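Local atomic coordinates of lysozyme C (Equus asinus, PDB entry 5XUW), a protein that hydrolyses the beta-1,4 links between N-acetylmuramic acid and N-acetylglucosamine in bacterial peptidoglycan and binds one calcium ion. Residues F3-L8 / M31-S36; A9-A14 / D90-A95; F38-F43 / D86-D91; Y52-F57 / W63-N68. All blocks are in the same frame, centred on the assembly; numbering follows the deposited sequence.

Contact 1 of 4, residues F3-L8 / M31-S36; sequences FSKCEL and MAEYES
Leu8 and Ala32 form a small apolar helix-to-helix contact in the alpha domain of this C-type lysozyme, and Lys5 and Glu33 add a water bridge beside it. Helix 5-14 meets helix 25-36 here. The branch CD2 of Leu8 meets the methyl CB of Ala32 end on, at 3.4 Å. This is tight for two carbons. With CG anti to its N (chi1 -176°), Leu8 reaches off its helix, and CD2 points at helix 25-36 while CD1 turns back over the centre of the Phe3 ring, within its own segment.

The polar part is indirect. Lys5 NZ and Glu33 OE1 are 5.0 Å apart, too far for a salt bridge. One water spans them: it accepts from Lys5 NZ at 2.7 Å and donates to Glu33 OE1 at 2.9 Å. Tyr123 ties both residues as well: its carbonyl takes a hydrogen bond from Lys5 NZ, its ring makes a cation-pi contact with Lys5, and its hydroxyl bonds Glu33 OE1.

The start of helix 5-14 is fixed by a capping box. Ser4 OG accepts from Glu7 N at 3.0 Å. In return Ser4 N donates to Glu7 OE1 at 3.3 Å, on the anti side of the carboxylate.

Around the contact, the disulfide Cys6-Cys127 joins the first turn of helix 5-14 to the C-terminal part of the chain. Helix 25-36 also carries Glu35, a predicted active-site residue, and rests on helix 109-114 through Met31 and Tyr34.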
loop_
_atom_site.group_PDB
_atom_site.type_symbol
_atom_site.label_atom_id
_atom_site.label_comp_id
_atom_site.label_asym_id
_atom_site.label_seq_id
_atom_site.Cartn_x
_atom_site.Cartn_y
_atom_site.Cartn_z
ATOM N N PHE A 3 9.018 2.743 -8.298
ATOM C CA PHE A 3 10.103 2.341 -7.401
ATOM C C PHE A 3 10.771 1.061 -7.886
ATOM O O PHE A 3 10.117 0.221 -8.473
ATOM C CB PHE A 3 9.574 2.051 -5.991
ATOM C CG PHE A 3 9.240 3.261 -5.190
ATOM C CD1 PHE A 3 8.001 3.876 -5.312
ATOM C CD2 PHE A 3 10.152 3.770 -4.268
ATOM C CE1 PHE A 3 7.691 4.996 -4.546
ATOM C CE2 PHE A 3 9.846 4.878 -3.497
ATOM C CZ PHE A 3 8.617 5.496 -3.636
ATOM N N SER A 4 12.066 0.913 -7.625
ATOM C CA SER A 4 12.678 -0.413 -7.628
ATOM C C SER A 4 12.303 -1.042 -6.298
ATOM O O SER A 4 12.044 -0.334 -5.324
ATOM C CB SER A 4 14.201 -0.365 -7.759
ATOM O OG SER A 4 14.827 0.073 -6.565
ATOM N N LYS A 5 12.300 -2.366 -6.250
ATOM C CA LYS A 5 12.011 -3.061 -5.000
ATOM C C LYS A 5 12.870 -2.548 -3.847
ATOM O O LYS A 5 12.358 -2.238 -2.782
ATOM C CB LYS A 5 12.211 -4.566 -5.174
ATOM C CG LYS A 5 12.059 -5.355 -3.886
ATOM C CD LYS A 5 11.794 -6.826 -4.147
ATOM C CE LYS A 5 12.987 -7.532 -4.743
ATOM N NZ LYS A 5 12.673 -8.974 -4.969
ATOM N N CYS A 6 14.180 -2.449 -4.061
ATOM C CA CYS A 6 15.083 -2.027 -2.981
ATOM C C CYS A 6 14.960 -0.552 -2.600
ATOM O O CYS A 6 15.101 -0.198 -1.422
ATOM C CB CYS A 6 16.527 -2.383 -3.315
ATOM S SG CYS A 6 16.793 -4.169 -3.292
ATOM N N GLU A 7 14.701 0.303 -3.587
ATOM C CA GLU A 7 14.389 1.696 -3.315
ATOM C C GLU A 7 13.195 1.807 -2.368
ATOM O O GLU A 7 13.237 2.561 -1.386
ATOM C CB GLU A 7 14.063 2.429 -4.608
ATOM C CG GLU A 7 13.863 3.922 -4.438
ATOM C CD GLU A 7 13.436 4.590 -5.727
ATOM O OE1 GLU A 7 13.181 3.878 -6.727
ATOM O OE2 GLU A 7 13.352 5.831 -5.715
ATOM N N LEU A 8 12.132 1.065 -2.674
ATOM C CA LEU A 8 10.937 1.101 -1.830
ATOM C C LEU A 8 11.236 0.569 -0.434
ATOM O O LEU A 8 10.837 1.174 0.554
ATOM C CB LEU A 8 9.769 0.345 -2.467
ATOM C CG LEU A 8 8.451 0.419 -1.681
ATOM C CD1 LEU A 8 7.997 1.863 -1.478
ATOM C CD2 LEU A 8 7.356 -0.397 -2.360
ATOM N N MET A 31 3.392 -6.340 -0.668
ATOM C CA MET A 31 2.043 -5.825 -0.915
ATOM C C MET A 31 2.102 -4.774 -2.023
ATOM O O MET A 31 1.295 -4.810 -2.949
ATOM C CB MET A 31 1.428 -5.273 0.377
ATOM C CG MET A 31 0.071 -4.594 0.227
ATOM S SD MET A 31 0.152 -2.826 -0.110
ATOM C CE MET A 31 0.688 -2.215 1.489
ATOM N N ALA A 32 3.083 -3.878 -1.974
ATOM C CA ALA A 32 3.189 -2.854 -3.010
ATOM C C ALA A 32 3.463 -3.454 -4.396
ATOM O O ALA A 32 2.879 -3.007 -5.386
ATOM C CB ALA A 32 4.248 -1.831 -2.650
ATOM N N GLU A 33 4.327 -4.470 -4.471
ATOM C CA GLU A 33 4.647 -5.078 -5.764
ATOM C C GLU A 33 3.392 -5.641 -6.414
ATOM O O GLU A 33 3.146 -5.416 -7.597
ATOM C CB GLU A 33 5.695 -6.197 -5.662
ATOM C CG GLU A 33 6.154 -6.652 -7.045
ATOM C CD GLU A 33 7.308 -7.637 -7.065
ATOM O OE1 GLU A 33 7.901 -7.956 -6.019
ATOM O OE2 GLU A 33 7.618 -8.107 -8.182
ATOM N N TYR A 34 2.605 -6.383 -5.649
ATOM C CA TYR A 34 1.457 -7.068 -6.234
ATOM C C TYR A 34 0.202 -6.198 -6.348
ATOM O O TYR A 34 -0.638 -6.465 -7.199
ATOM C CB TYR A 34 1.237 -8.416 -5.532
ATOM C CG TYR A 34 2.397 -9.339 -5.848
ATOM C CD1 TYR A 34 2.427 -10.066 -7.045
ATOM C CD2 TYR A 34 3.503 -9.426 -5.010
ATOM C CE1 TYR A 34 3.501 -10.874 -7.373
ATOM C CE2 TYR A 34 4.588 -10.217 -5.340
ATOM C CZ TYR A 34 4.573 -10.953 -6.523
ATOM O OH TYR A 34 5.651 -11.732 -6.859
ATOM N N GLU A 35 0.094 -5.138 -5.541
ATOM C CA GLU A 35 -1.028 -4.202 -5.657
ATOM C C GLU A 35 -0.867 -3.245 -6.838
ATOM O O GLU A 35 -1.823 -3.022 -7.575
ATOM C CB GLU A 35 -1.215 -3.408 -4.359
ATOM C CG GLU A 35 -1.826 -4.220 -3.214
ATOM C CD GLU A 35 -3.272 -4.626 -3.443
ATOM O OE1 GLU A 35 -3.945 -4.029 -4.308
ATOM O OE2 GLU A 35 -3.736 -5.556 -2.752
ATOM N N SER A 36 0.332 -2.699 -7.017
ATOM C CA SER A 36 0.566 -1.615 -7.973
ATOM C C SER A 36 1.752 -1.795 -8.937
ATOM O O SER A 36 2.025 -0.885 -9.727
ATOM C CB SER A 36 0.802 -0.332 -7.178
ATOM O OG SER A 36 2.033 -0.404 -6.465
HETATM O O HOH W 1 10.584 -8.749 -6.732
#

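Contact 2 of 4, residues A9-A14 / D90-A95; sequences AHKLKA and DDISCA. With CA (calcium ion), chain C.
Leu12 and Ile92 pack helix 5-14 against helix 89-100, whose first turn carries part of the calcium site. Leu12 CD2 sits beside the end of Ile92. It is 3.6 Å from Ile92 CD1 and 3.7 Å from Ile92 CG1. The two side chains cross obliquely. Ile92 sends CG1 anti to its carbonyl carbon (chi1 -72°), which carries CD1 across to Leu12. Lys11 adds a looser touch, with its CE near the same CD1. The charged end of Lys11 goes on to a salt bridge with Asp89. Leu12 also touches Leu25, Trp28 and Val29 of helix 25-36, so the contact is buried between three helices.

The two residues before Ile92 bind the metal. Asp90 OD1 binds the calcium ion at 2.4 Å and Asp91 OD1 binds it at 2.5 Å. These two oxygens are 2.9 Å apart because they share the metal, which should offset the repulsion between the carboxylates. Asp91 N makes a weak bond to Asp90 OD1. Two waters are also ligands. One of them donates weakly to Asp90 OD2. Lys82 O, Asp85 OD1 and Asn87 O bring the ligands to seven.

The backbone of this turn has a second tie. Asp90 O accepts from Ser93 OG at 2.7 Å and from Cys94 N at 3.0 Å, both from the same face of its plane.

A loop that leads into a helix and wraps calcium with carboxylates and main-chain carbonyls is the site typical of the calcium-binding lysozymes and of alpha-lactalbumin.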
loop_
_atom_site.group_PDB
_atom_site.type_symbol
_atom_site.label_atom_id
_atom_site.label_comp_id
_atom_site.label_asym_id
_atom_site.label_seq_id
_atom_site.Cartn_x
_atom_site.Cartn_y
_atom_site.Cartn_z
ATOM N N ALA A 9 11.971 -0.539 -0.358
ATOM C CA ALA A 9 12.334 -1.135 0.939
ATOM C C ALA A 9 13.035 -0.123 1.859
ATOM O O ALA A 9 12.686 0.035 3.029
ATOM C CB ALA A 9 13.214 -2.348 0.722
ATOM N N HIS A 10 13.991 0.609 1.304
ATOM C CA HIS A 10 14.723 1.605 2.088
ATOM C C HIS A 10 13.889 2.825 2.487
ATOM O O HIS A 10 14.017 3.316 3.608
ATOM C CB HIS A 10 16.020 1.978 1.379
ATOM C CG HIS A 10 17.073 0.942 1.568
ATOM N ND1 HIS A 10 17.875 0.911 2.686
ATOM C CD2 HIS A 10 17.377 -0.164 0.853
ATOM C CE1 HIS A 10 18.670 -0.138 2.622
ATOM N NE2 HIS A 10 18.391 -0.808 1.517
ATOM N N LYS A 11 13.028 3.285 1.586
ATOM C CA LYS A 11 12.065 4.345 1.897
ATOM C C LYS A 11 11.139 3.924 3.049
ATOM O O LYS A 11 10.999 4.639 4.040
ATOM C CB LYS A 11 11.256 4.677 0.645
ATOM C CG LYS A 11 10.150 5.710 0.817
ATOM C CD LYS A 11 10.638 7.022 1.404
ATOM C CE LYS A 11 9.509 8.044 1.438
ATOM N NZ LYS A 11 9.917 9.330 2.071
ATOM N N LEU A 12 10.517 2.759 2.909
ATOM C CA LEU A 12 9.623 2.243 3.946
ATOM C C LEU A 12 10.357 2.024 5.267
ATOM O O LEU A 12 9.815 2.329 6.333
ATOM C CB LEU A 12 8.926 0.964 3.478
ATOM C CG LEU A 12 8.008 1.075 2.252
ATOM C CD1 LEU A 12 7.229 -0.216 2.075
ATOM C CD2 LEU A 12 7.050 2.259 2.303
ATOM N N LYS A 13 11.588 1.527 5.205
ATOM C CA LYS A 13 12.412 1.384 6.414
ATOM C C LYS A 13 12.606 2.730 7.118
ATOM O O LYS A 13 12.498 2.819 8.346
ATOM C CB LYS A 13 13.779 0.771 6.092
ATOM C CG LYS A 13 14.657 0.553 7.328
ATOM C CD LYS A 13 15.896 -0.275 7.037
ATOM C CE LYS A 13 16.869 -0.276 8.214
ATOM N NZ LYS A 13 16.229 -0.741 9.477
ATOM N N ALA A 14 12.886 3.763 6.335
ATOM C CA ALA A 14 13.105 5.109 6.878
ATOM C C ALA A 14 11.844 5.698 7.509
ATOM O O ALA A 14 11.939 6.520 8.426
ATOM C CB ALA A 14 13.631 6.035 5.793
ATOM N N ASP A 90 2.360 10.409 2.634
ATOM C CA ASP A 90 0.941 10.402 2.999
ATOM C C ASP A 90 0.286 9.056 2.671
ATOM O O ASP A 90 -0.589 8.583 3.423
ATOM C CB ASP A 90 0.158 11.606 2.443
ATOM C CG ASP A 90 0.339 11.823 0.953
ATOM O OD1 ASP A 90 0.850 10.923 0.253
ATOM O OD2 ASP A 90 -0.027 12.929 0.474
ATOM N N ASP A 91 0.740 8.410 1.601
ATOM C CA ASP A 91 0.323 7.012 1.307
ATOM C C ASP A 91 0.699 6.080 2.455
ATOM O O ASP A 91 -0.105 5.223 2.877
ATOM C CB ASP A 91 0.961 6.464 0.024
ATOM C CG ASP A 91 0.685 7.316 -1.194
ATOM O OD1 ASP A 91 1.139 8.473 -1.213
ATOM O OD2 ASP A 91 0.054 6.814 -2.149
ATOM N N ILE A 92 1.916 6.252 2.965
ATOM C CA ILE A 92 2.417 5.425 4.074
ATOM C C ILE A 92 1.611 5.675 5.351
ATOM O O ILE A 92 1.215 4.736 6.043
ATOM C CB ILE A 92 3.915 5.684 4.335
ATOM C CG1 ILE A 92 4.760 5.076 3.207
ATOM C CG2 ILE A 92 4.356 5.134 5.691
ATOM C CD1 ILE A 92 6.174 5.601 3.146
ATOM N N SER A 93 1.402 6.938 5.682
ATOM C CA SER A 93 0.597 7.259 6.860
ATOM C C SER A 93 -0.797 6.644 6.768
ATOM O O SER A 93 -1.303 6.143 7.768
ATOM C CB SER A 93 0.512 8.761 7.084
ATOM O OG SER A 93 0.055 9.400 5.925
ATOM N N CYS A 94 -1.393 6.646 5.573
ATOM C CA CYS A 94 -2.703 6.037 5.370
ATOM C C CYS A 94 -2.657 4.510 5.481
ATOM O O CYS A 94 -3.527 3.901 6.118
ATOM C CB CYS A 94 -3.301 6.467 4.029
ATOM S SG CYS A 94 -4.978 5.867 3.719
ATOM N N ALA A 95 -1.645 3.887 4.879
ATOM C CA ALA A 95 -1.494 2.425 4.982
ATOM C C ALA A 95 -1.306 1.969 6.446
ATOM O O ALA A 95 -1.819 0.913 6.852
ATOM C CB ALA A 95 -0.344 1.947 4.114
HETATM CA CA CA C . 1.388 10.746 -2.125
HETATM O O HOH W 2 1.940 12.942 -1.455
HETATM O O HOH W 3 1.654 9.143 -3.904
#

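Contact 3 of 4, residues F38-F43 / D86-D91; sequences FNTRAF and DNIDDD. With CA (calcium ion), chain C.
Apolar contact between the segments rests on Thr40 and Ile88. The methyl Thr40 CG2 meets Ile88 CG2 at 3.7 Å, and the two side chains cross at about a right angle. Ile88 also touches Leu8 and Lys11 of helix 5-14.

Water carries the polar contact. Thr40 keeps OG1 between its backbone N and carbonyl carbon (chi1 60°), while CG2 is left to face Ile88. A single water lies 2.9 Å from Thr40 OG1. It accepts from Arg41 NE, in the guanidinium plane, and donates to Asp86 OD1 at 2.8 Å. Arg41 NH2 and Asp86 OD1 stay 4.5 Å apart, beyond a salt bridge. Thr40 OG1 has a further hydrogen-bond partner in Lys1 N.

Segment 86-91 supplies three calcium ligands, as the second half of the binding loop; Lys82 and Asp85 come from the first half. Among the three is a carbonyl: Asn87 O binds the calcium ion at 2.4 Å, one residue ahead of the N-cap Ile88.

Local turns shape segment 38-43. Asn39 OD1 accepts from Arg41 N at 2.9 Å in an Asx turn, with the donor above the amide plane. A type I beta turn runs from Asn39 to Ala42, closed by Ala42 N to Asn39 O.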
loop_
_atom_site.group_PDB
_atom_site.type_symbol
_atom_site.label_atom_id
_atom_site.label_comp_id
_atom_site.label_asym_id
_atom_site.label_seq_id
_atom_site.Cartn_x
_atom_site.Cartn_y
_atom_site.Cartn_z
ATOM N N PHE A 38 4.742 -1.445 -8.028
ATOM C CA PHE A 38 5.615 -0.353 -7.556
ATOM C C PHE A 38 5.349 1.031 -8.170
ATOM O O PHE A 38 6.185 1.921 -8.024
ATOM C CB PHE A 38 7.101 -0.695 -7.739
ATOM C CG PHE A 38 7.557 -1.919 -6.986
ATOM C CD1 PHE A 38 7.244 -2.089 -5.638
ATOM C CD2 PHE A 38 8.318 -2.889 -7.621
ATOM C CE1 PHE A 38 7.670 -3.208 -4.946
ATOM C CE2 PHE A 38 8.755 -4.015 -6.924
ATOM C CZ PHE A 38 8.442 -4.162 -5.585
ATOM N N ASN A 39 4.185 1.209 -8.790
ATOM C CA ASN A 39 3.845 2.421 -9.529
ATOM C C ASN A 39 2.920 3.310 -8.698
ATOM O O ASN A 39 1.785 2.933 -8.396
ATOM C CB ASN A 39 3.168 2.043 -10.842
ATOM C CG ASN A 39 3.019 3.222 -11.799
ATOM O OD1 ASN A 39 3.162 4.381 -11.423
ATOM N ND2 ASN A 39 2.743 2.914 -13.058
ATOM N N THR A 40 3.409 4.502 -8.353
ATOM C CA THR A 40 2.633 5.454 -7.556
ATOM C C THR A 40 1.397 5.961 -8.285
ATOM O O THR A 40 0.493 6.468 -7.652
ATOM C CB THR A 40 3.458 6.690 -7.136
ATOM O OG1 THR A 40 3.931 7.367 -8.306
ATOM C CG2 THR A 40 4.628 6.296 -6.267
ATOM N N ARG A 41 1.362 5.833 -9.608
ATOM C CA ARG A 41 0.194 6.236 -10.396
ATOM C C ARG A 41 -0.795 5.107 -10.692
ATOM O O ARG A 41 -1.714 5.282 -11.497
ATOM C CB ARG A 41 0.657 6.861 -11.697
ATOM C CG ARG A 41 1.575 8.033 -11.467
ATOM C CD ARG A 41 1.733 8.854 -12.723
ATOM N NE ARG A 41 2.595 10.000 -12.476
ATOM C CZ ARG A 41 2.797 11.002 -13.331
ATOM N NH1 ARG A 41 2.193 11.026 -14.517
ATOM N NH2 ARG A 41 3.606 12.000 -12.982
ATOM N N ALA A 42 -0.621 3.954 -10.045
ATOM C CA ALA A 42 -1.518 2.820 -10.242
ATOM C C ALA A 42 -2.944 3.225 -9.899
ATOM O O ALA A 42 -3.175 3.981 -8.959
ATOM C CB ALA A 42 -1.079 1.639 -9.396
ATOM N N PHE A 43 -3.888 2.759 -10.706
ATOM C CA PHE A 43 -5.281 3.125 -10.534
ATOM C C PHE A 43 -6.178 2.013 -11.048
ATOM O O PHE A 43 -6.048 1.598 -12.198
ATOM C CB PHE A 43 -5.591 4.443 -11.256
ATOM C CG PHE A 43 -7.041 4.836 -11.180
ATOM C CD1 PHE A 43 -7.560 5.391 -10.019
ATOM C CD2 PHE A 43 -7.895 4.613 -12.257
ATOM C CE1 PHE A 43 -8.905 5.736 -9.933
ATOM C CE2 PHE A 43 -9.238 4.959 -12.179
ATOM C CZ PHE A 43 -9.742 5.516 -11.017
ATOM N N ASP A 86 4.452 11.612 -6.644
ATOM C CA ASP A 86 5.688 10.838 -6.492
ATOM C C ASP A 86 6.005 10.527 -5.034
ATOM O O ASP A 86 6.640 9.507 -4.761
ATOM C CB ASP A 86 6.887 11.565 -7.113
ATOM C CG ASP A 86 6.884 11.529 -8.627
ATOM O OD1 ASP A 86 5.929 11.003 -9.233
ATOM O OD2 ASP A 86 7.870 12.012 -9.220
ATOM N N ASN A 87 5.607 11.411 -4.116
ATOM C CA ASN A 87 5.980 11.263 -2.719
ATOM C C ASN A 87 4.954 10.396 -2.009
ATOM O O ASN A 87 3.769 10.633 -2.152
ATOM C CB ASN A 87 6.095 12.618 -2.042
ATOM C CG ASN A 87 6.782 12.517 -0.698
ATOM O OD1 ASN A 87 8.013 12.482 -0.612
ATOM N ND2 ASN A 87 5.999 12.444 0.350
ATOM N N ILE A 88 5.407 9.405 -1.243
ATOM C CA ILE A 88 4.491 8.410 -0.658
ATOM C C ILE A 88 4.345 8.514 0.861
ATOM O O ILE A 88 3.782 7.625 1.486
ATOM C CB ILE A 88 4.871 6.959 -1.053
ATOM C CG1 ILE A 88 6.245 6.549 -0.511
ATOM C CG2 ILE A 88 4.819 6.796 -2.561
ATOM C CD1 ILE A 88 6.479 5.050 -0.527
ATOM N N ASP A 89 4.841 9.588 1.461
ATOM C CA ASP A 89 4.699 9.768 2.902
ATOM C C ASP A 89 3.247 9.725 3.361
ATOM O O ASP A 89 2.944 9.068 4.362
ATOM C CB ASP A 89 5.363 11.062 3.378
ATOM C CG ASP A 89 6.883 11.004 3.308
ATOM O OD1 ASP A 89 7.443 9.925 3.023
ATOM O OD2 ASP A 89 7.528 12.055 3.520
ATOM N N ASP A 90 2.360 10.409 2.634
ATOM C CA ASP A 90 0.941 10.402 2.999
ATOM C C ASP A 90 0.286 9.056 2.671
ATOM O O ASP A 90 -0.589 8.583 3.423
ATOM C CB ASP A 90 0.158 11.606 2.443
ATOM C CG ASP A 90 0.339 11.823 0.953
ATOM O OD1 ASP A 90 0.850 10.923 0.253
ATOM O OD2 ASP A 90 -0.027 12.929 0.474
ATOM N N ASP A 91 0.740 8.410 1.601
ATOM C CA ASP A 91 0.323 7.012 1.307
ATOM C C ASP A 91 0.699 6.080 2.455
ATOM O O ASP A 91 -0.105 5.223 2.877
ATOM C CB ASP A 91 0.961 6.464 0.024
ATOM C CG ASP A 91 0.685 7.316 -1.194
ATOM O OD1 ASP A 91 1.139 8.473 -1.213
ATOM O OD2 ASP A 91 0.054 6.814 -2.149
HETATM CA CA CA C . 1.388 10.746 -2.125
HETATM O O HOH W 4 3.393 9.888 -9.567
HETATM O O HOH W 2 1.940 12.942 -1.455
HETATM O O HOH W 3 1.654 9.143 -3.904
#

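Contact 4 of 4, residues Y52-F57 / W63-N68; sequences YDYGLF and WWCKDN
The Tyr54 ring is the main flat group, with Asp67 OD2 at its edge near the ring plane and Cys65 SG at an oblique position. Phe43 makes an edge-to-face contact with the same ring. The site lies in the beta domain of the lysozyme fold, where the middle strand 53-54 of the antiparallel sheet faces the long loop that follows strand 59-60.

Tyr54 OH donates to Asp67 OD2 at 2.7 Å, on the anti side of the carboxylate. Ring and carboxylate planes stand 58° apart. Asp67 holds CG between its backbone N and carbonyl carbon (chi1 56°), which brings the carboxylate to the hydroxyl.

The sulfur contact is a Cys sulfur-aromatic one. Cys65 SG is 4.8 Å from the centroid of the Tyr54 ring, 42° off the normal. Its nearest ring atom is Tyr54 CD1, at 4.0 Å. Cys65 is disulfide-bonded to Cys80, which Tyr54 also touches, so the tyrosine packs against both halves of the bridge.

Asp53, a predicted active-site residue, precedes Tyr54, and its CB points away from the loop. At the ring edge, Asp67 OD2 also lies 3.4 Å from Tyr54 CE1.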
loop_
_atom_site.group_PDB
_atom_site.type_symbol
_atom_site.label_atom_id
_atom_site.label_comp_id
_atom_site.label_asym_id
_atom_site.label_seq_id
_atom_site.Cartn_x
_atom_site.Cartn_y
_atom_site.Cartn_z
ATOM N N TYR A 52 -12.963 2.736 -6.194
ATOM C CA TYR A 52 -11.730 2.879 -6.974
ATOM C C TYR A 52 -10.521 2.849 -6.057
ATOM O O TYR A 52 -10.576 3.404 -4.966
ATOM C CB TYR A 52 -11.721 4.214 -7.718
ATOM C CG TYR A 52 -12.907 4.429 -8.616
ATOM N N ASP A 53 -9.429 2.232 -6.521
ATOM C CA ASP A 53 -8.191 2.105 -5.745
ATOM C C ASP A 53 -7.076 2.965 -6.331
ATOM O O ASP A 53 -6.857 2.963 -7.538
ATOM C CB ASP A 53 -7.723 0.645 -5.707
ATOM C CG ASP A 53 -8.738 -0.288 -5.068
ATOM O OD1 ASP A 53 -9.438 0.112 -4.129
ATOM O OD2 ASP A 53 -8.830 -1.453 -5.503
ATOM N N TYR A 54 -6.357 3.665 -5.457
ATOM C CA TYR A 54 -5.383 4.675 -5.855
ATOM C C TYR A 54 -3.989 4.386 -5.342
ATOM O O TYR A 54 -3.799 4.155 -4.149
ATOM C CB TYR A 54 -5.772 6.019 -5.269
ATOM C CG TYR A 54 -6.930 6.713 -5.937
ATOM C CD1 TYR A 54 -8.247 6.430 -5.571
ATOM C CD2 TYR A 54 -6.707 7.707 -6.892
ATOM C CE1 TYR A 54 -9.317 7.096 -6.164
ATOM C CE2 TYR A 54 -7.768 8.378 -7.495
ATOM C CZ TYR A 54 -9.068 8.070 -7.128
ATOM O OH TYR A 54 -10.115 8.742 -7.721
ATOM N N GLY A 55 -3.020 4.439 -6.252
ATOM C CA GLY A 55 -1.627 4.583 -5.887
ATOM C C GLY A 55 -0.892 3.302 -5.581
ATOM O O GLY A 55 -1.384 2.202 -5.858
ATOM N N LEU A 56 0.291 3.479 -5.004
ATOM C CA LEU A 56 1.228 2.393 -4.685
ATOM C C LEU A 56 0.610 1.294 -3.824
ATOM O O LEU A 56 0.911 0.111 -4.017
ATOM C CB LEU A 56 2.441 2.978 -3.959
ATOM C CG LEU A 56 3.640 2.083 -3.646
ATOM C CD1 LEU A 56 4.317 1.626 -4.926
ATOM C CD2 LEU A 56 4.634 2.830 -2.783
ATOM N N PHE A 57 -0.222 1.702 -2.858
ATOM C CA PHE A 57 -0.904 0.774 -1.963
ATOM C C PHE A 57 -2.386 0.583 -2.287
ATOM O O PHE A 57 -3.112 -0.007 -1.490
ATOM C CB PHE A 57 -0.760 1.233 -0.515
ATOM C CG PHE A 57 0.658 1.496 -0.084
ATOM C CD1 PHE A 57 1.670 0.568 -0.331
ATOM C CD2 PHE A 57 0.975 2.659 0.619
ATOM C CE1 PHE A 57 2.969 0.811 0.081
ATOM C CE2 PHE A 57 2.276 2.896 1.044
ATOM C CZ PHE A 57 3.272 1.968 0.781
ATOM N N TRP A 63 -13.508 3.958 1.895
ATOM C CA TRP A 63 -13.160 4.013 3.312
ATOM C C TRP A 63 -12.004 4.926 3.668
ATOM O O TRP A 63 -11.970 5.436 4.786
ATOM C CB TRP A 63 -12.867 2.601 3.837
ATOM C CG TRP A 63 -14.104 1.742 4.027
ATOM C CD1 TRP A 63 -15.376 2.169 4.309
ATOM C CD2 TRP A 63 -14.167 0.315 3.979
ATOM N NE1 TRP A 63 -16.223 1.096 4.416
ATOM C CE2 TRP A 63 -15.508 -0.055 4.224
ATOM C CE3 TRP A 63 -13.218 -0.690 3.748
ATOM C CZ2 TRP A 63 -15.929 -1.389 4.247
ATOM C CZ3 TRP A 63 -13.634 -2.024 3.767
ATOM C CH2 TRP A 63 -14.983 -2.359 4.014
ATOM N N TRP A 64 -11.067 5.138 2.742
ATOM C CA TRP A 64 -9.766 5.680 3.104
ATOM C C TRP A 64 -9.498 7.083 2.591
ATOM O O TRP A 64 -9.039 7.922 3.349
ATOM C CB TRP A 64 -8.664 4.709 2.666
ATOM C CG TRP A 64 -8.892 3.348 3.237
ATOM C CD1 TRP A 64 -9.162 2.204 2.547
ATOM C CD2 TRP A 64 -8.926 3.000 4.619
ATOM N NE1 TRP A 64 -9.341 1.155 3.410
ATOM C CE2 TRP A 64 -9.208 1.615 4.694
ATOM C CE3 TRP A 64 -8.738 3.715 5.806
ATOM C CZ2 TRP A 64 -9.305 0.935 5.911
ATOM C CZ3 TRP A 64 -8.837 3.040 7.021
ATOM C CH2 TRP A 64 -9.116 1.659 7.061
ATOM N N CYS A 65 -9.759 7.330 1.317
ATOM C CA CYS A 65 -9.567 8.667 0.730
ATOM C C CYS A 65 -10.852 9.133 0.081
ATOM O O CYS A 65 -11.786 8.347 -0.125
ATOM C CB CYS A 65 -8.417 8.671 -0.290
ATOM S SG CYS A 65 -8.671 7.671 -1.776
ATOM N N LYS A 66 -10.893 10.419 -0.252
ATOM C CA LYS A 66 -12.056 10.988 -0.925
ATOM C C LYS A 66 -11.716 11.582 -2.291
ATOM O O LYS A 66 -10.761 12.336 -2.446
ATOM C CB LYS A 66 -12.776 12.005 -0.038
ATOM C CG LYS A 66 -11.986 13.245 0.334
ATOM C CD LYS A 66 -12.908 14.419 0.633
ATOM C CE LYS A 66 -12.111 15.568 1.221
ATOM N NZ LYS A 66 -12.771 16.890 1.049
ATOM N N ASP A 67 -12.469 11.153 -3.289
ATOM C CA ASP A 67 -12.569 11.865 -4.547
ATOM C C ASP A 67 -14.026 12.315 -4.553
ATOM O O ASP A 67 -14.817 11.853 -3.725
ATOM C CB ASP A 67 -12.170 10.988 -5.750
ATOM C CG ASP A 67 -12.972 9.689 -5.858
ATOM O OD1 ASP A 67 -14.186 9.677 -5.571
ATOM O OD2 ASP A 67 -12.377 8.671 -6.265
ATOM N N ASN A 68 -14.399 13.213 -5.447
ATOM C CA ASN A 68 -15.760 13.758 -5.402
ATOM C C ASN A 68 -16.692 13.100 -6.436
ATOM O O ASN A 68 -17.565 13.760 -7.003
ATOM C CB ASN A 68 -15.708 15.290 -5.509
ATOM C CG ASN A 68 -14.918 15.929 -4.369
ATOM O OD1 ASN A 68 -13.895 16.573 -4.594
ATOM N ND2 ASN A 68 -15.384 15.737 -3.138
#

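Contacts 1 and 2 use successive turns of helix 5-14, against helix 25-36 and helix 89-100, with centres 11 Å apart. Contact 3 touches both: Leu8 CD1 and Ile88 CD1 are 3.7 Å apart, and Leu12 CD2 and Ile88 CD1 are 4.0 Å apart. Contacts 2 and 3 share Asp90, Asp91 and the calcium ion. Contact 4 brings in the beta domain. It joins contact 3 through a probable hydrogen bond from Gly55 N to Ala42 O at 2.7 Å, and contact 2 through Phe57, which packs on Asp91 and Ala95. The predicted active-site residues are divided between Glu35 in contact 1 and Asp53 in contact 4; Glu35 OE1 and Asp53 OD2 are 5.7 Å apart.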